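Local coordinates for segregation and condensation protein A (Bacillus subtilis, PDB 5H66) that probably serves as the kleisin subunit of the bacterial SMC condensin complex, which takes part in chromosome condensation and segregation, at residues 43-46 against 47-51. Numbering follows the deposited sequence.
Sequences VVTF and LAVLE
The carbonyl oxygens of Val43 to Phe46 accept, in turn, the amide N-H groups of Leu47 to Leu50, the i to i+4 ladder of an alpha-helix, here part of helix 39-54 in the C-terminal, winged-helix-like region of a kleisin. Three of the four bonds are fairly straight, among them Leu47 N to Val43 O at 2.9 Å with an N-H···O angle of 166°. Ala48 N to Val44 O, at 2.8 Å, is the most bent at 149°.

The side chains sort by helix face. On one, Val43 and Leu47 run alongside each other in the same direction, CG1 of Val43 lying 4.1 Å from CD1 of Leu47. Phe46 has CG anti to its own N (chi1 -169°), which sets CG beside the carbonyl carbon; the ring then lies against Leu50, whose CG sits over one of its faces. Apolar side chains of one partner protein chain pack on all four of these residues, and a second partner chain reaches Phe46, Leu47 and Leu50, so this face of the helix is part of an interface with other protein chains. Elsewhere on the helix, Ala48 rests on Arg13 and Met14 of helix 11-23, and Thr45 and Val49 both meet Phe30. The hydroxyl OG1 of Thr45 turns back along the helix and hydrogen-bonds to His41 O. Within the Phe46-Leu50 pair the closest side-chain approach is 3.7 Å, from ring atom CE2 of Phe46 to methyl CD1 of Leu50.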
ATOM      1  N   VAL C  43     -17.183  18.255   1.139  1.00 50.01           N
ATOM      2  CA  VAL C  43     -15.933  17.707   1.660  1.00 48.19           C
ATOM      3  C   VAL C  43     -15.475  18.487   2.887  1.00 47.02           C
ATOM      4  O   VAL C  43     -15.139  17.905   3.923  1.00 45.00           O
ATOM      5  CB  VAL C  43     -14.853  17.701   0.563  1.00 45.93           C
ATOM      6  CG1 VAL C  43     -13.489  17.403   1.170  1.00 43.39           C
ATOM      7  CG2 VAL C  43     -15.197  16.694  -0.515  1.00 43.78           C
ATOM      8  N   VAL C  44     -15.459  19.821   2.789  1.00 49.42           N
ATOM      9  CA  VAL C  44     -14.968  20.639   3.895  1.00 47.12           C
ATOM     10  C   VAL C  44     -15.882  20.517   5.108  1.00 48.14           C
ATOM     11  O   VAL C  44     -15.415  20.469   6.252  1.00 46.00           O
ATOM     12  CB  VAL C  44     -14.812  22.103   3.450  1.00 50.64           C
ATOM     13  CG1 VAL C  44     -14.330  22.961   4.612  1.00 52.82           C
ATOM     14  CG2 VAL C  44     -13.856  22.192   2.276  1.00 51.55           C
ATOM     15  N   THR C  45     -17.196  20.473   4.882  1.00 48.37           N
ATOM     16  CA  THR C  45     -18.129  20.217   5.975  1.00 50.69           C
ATOM     17  C   THR C  45     -17.838  18.878   6.637  1.00 46.54           C
ATOM     18  O   THR C  45     -17.759  18.781   7.867  1.00 48.86           O
ATOM     19  CB  THR C  45     -19.563  20.253   5.452  1.00 53.93           C
ATOM     20  OG1 THR C  45     -19.806  21.512   4.811  1.00 56.99           O
ATOM     21  CG2 THR C  45     -20.559  20.055   6.589  1.00 56.14           C
ATOM     22  N   PHE C  46     -17.668  17.832   5.826  1.00 47.66           N
ATOM     23  CA  PHE C  46     -17.354  16.509   6.358  1.00 45.32           C
ATOM     24  C   PHE C  46     -16.092  16.546   7.210  1.00 43.63           C
ATOM     25  O   PHE C  46     -16.065  16.008   8.322  1.00 43.81           O
ATOM     26  CB  PHE C  46     -17.208  15.515   5.204  1.00 44.49           C
ATOM     27  CG  PHE C  46     -17.148  14.077   5.637  1.00 44.40           C
ATOM     28  CD1 PHE C  46     -18.299  13.400   6.014  1.00 43.78           C
ATOM     29  CD2 PHE C  46     -15.943  13.393   5.642  1.00 43.61           C
ATOM     30  CE1 PHE C  46     -18.250  12.065   6.402  1.00 46.44           C
ATOM     31  CE2 PHE C  46     -15.883  12.064   6.028  1.00 42.67           C
ATOM     32  CZ  PHE C  46     -17.041  11.397   6.410  1.00 45.64           C
ATOM     33  N   LEU C  47     -15.037  17.193   6.708  1.00 43.22           N
ATOM     34  CA  LEU C  47     -13.810  17.318   7.491  1.00 42.31           C
ATOM     35  C   LEU C  47     -14.029  18.151   8.749  1.00 45.76           C
ATOM     36  O   LEU C  47     -13.411  17.882   9.789  1.00 38.58           O
ATOM     37  CB  LEU C  47     -12.703  17.935   6.635  1.00 40.01           C
ATOM     38  CG  LEU C  47     -12.265  17.103   5.424  1.00 37.57           C
ATOM     39  CD1 LEU C  47     -11.286  17.871   4.549  1.00 39.18           C
ATOM     40  CD2 LEU C  47     -11.659  15.774   5.887  1.00 36.53           C
ATOM     41  N   ALA C  48     -14.891  19.169   8.669  1.00 47.74           N
ATOM     42  CA  ALA C  48     -15.198  19.977   9.844  1.00 46.84           C
ATOM     43  C   ALA C  48     -15.856  19.134  10.926  1.00 46.73           C
ATOM     44  O   ALA C  48     -15.481  19.208  12.102  1.00 46.54           O
ATOM     45  CB  ALA C  48     -16.096  21.151   9.453  1.00 51.63           C
ATOM     46  N   VAL C  49     -16.838  18.312  10.540  1.00 46.46           N
ATOM     47  CA  VAL C  49     -17.542  17.479  11.513  1.00 48.30           C
ATOM     48  C   VAL C  49     -16.581  16.502  12.181  1.00 48.52           C
ATOM     49  O   VAL C  49     -16.629  16.302  13.401  1.00 47.53           O
ATOM     50  CB  VAL C  49     -18.721  16.752  10.841  1.00 46.24           C
ATOM     51  CG1 VAL C  49     -19.396  15.821  11.828  1.00 51.89           C
ATOM     52  CG2 VAL C  49     -19.719  17.756  10.295  1.00 51.08           C
ATOM     53  N   LEU C  50     -15.693  15.880  11.398  1.00 48.05           N
ATOM     54  CA  LEU C  50     -14.706  14.977  11.986  1.00 44.81           C
ATOM     55  C   LEU C  50     -13.824  15.706  12.991  1.00 45.05           C
ATOM     56  O   LEU C  50     -13.484  15.156  14.044  1.00 44.25           O
ATOM     57  CB  LEU C  50     -13.844  14.343  10.893  1.00 42.02           C
ATOM     58  CG  LEU C  50     -14.550  13.552   9.794  1.00 42.12           C
ATOM     59  CD1 LEU C  50     -13.575  13.258   8.657  1.00 41.04           C
ATOM     60  CD2 LEU C  50     -15.127  12.265  10.343  1.00 42.21           C
ATOM     61  N   GLU C  51     -13.444  16.949  12.686  1.00 44.86           N
ATOM     62  CA  GLU C  51     -12.607  17.700  13.615  1.00 48.07           C
ATOM     63  C   GLU C  51     -13.386  18.086  14.868  1.00 50.35           C
ATOM     64  O   GLU C  51     -12.839  18.063  15.977  1.00 48.33           O
ATOM     65  CB  GLU C  51     -12.039  18.942  12.930  1.00 48.66           C
ATOM     66  CG  GLU C  51     -10.830  19.540  13.639  1.00 49.67           C
ATOM     67  CD  GLU C  51      -9.593  18.681  13.495  1.00 52.87           C
ATOM     68  OE1 GLU C  51      -9.404  18.095  12.405  1.00 51.10           O
ATOM     69  OE2 GLU C  51      -8.808  18.594  14.463  1.00 54.90           O
TER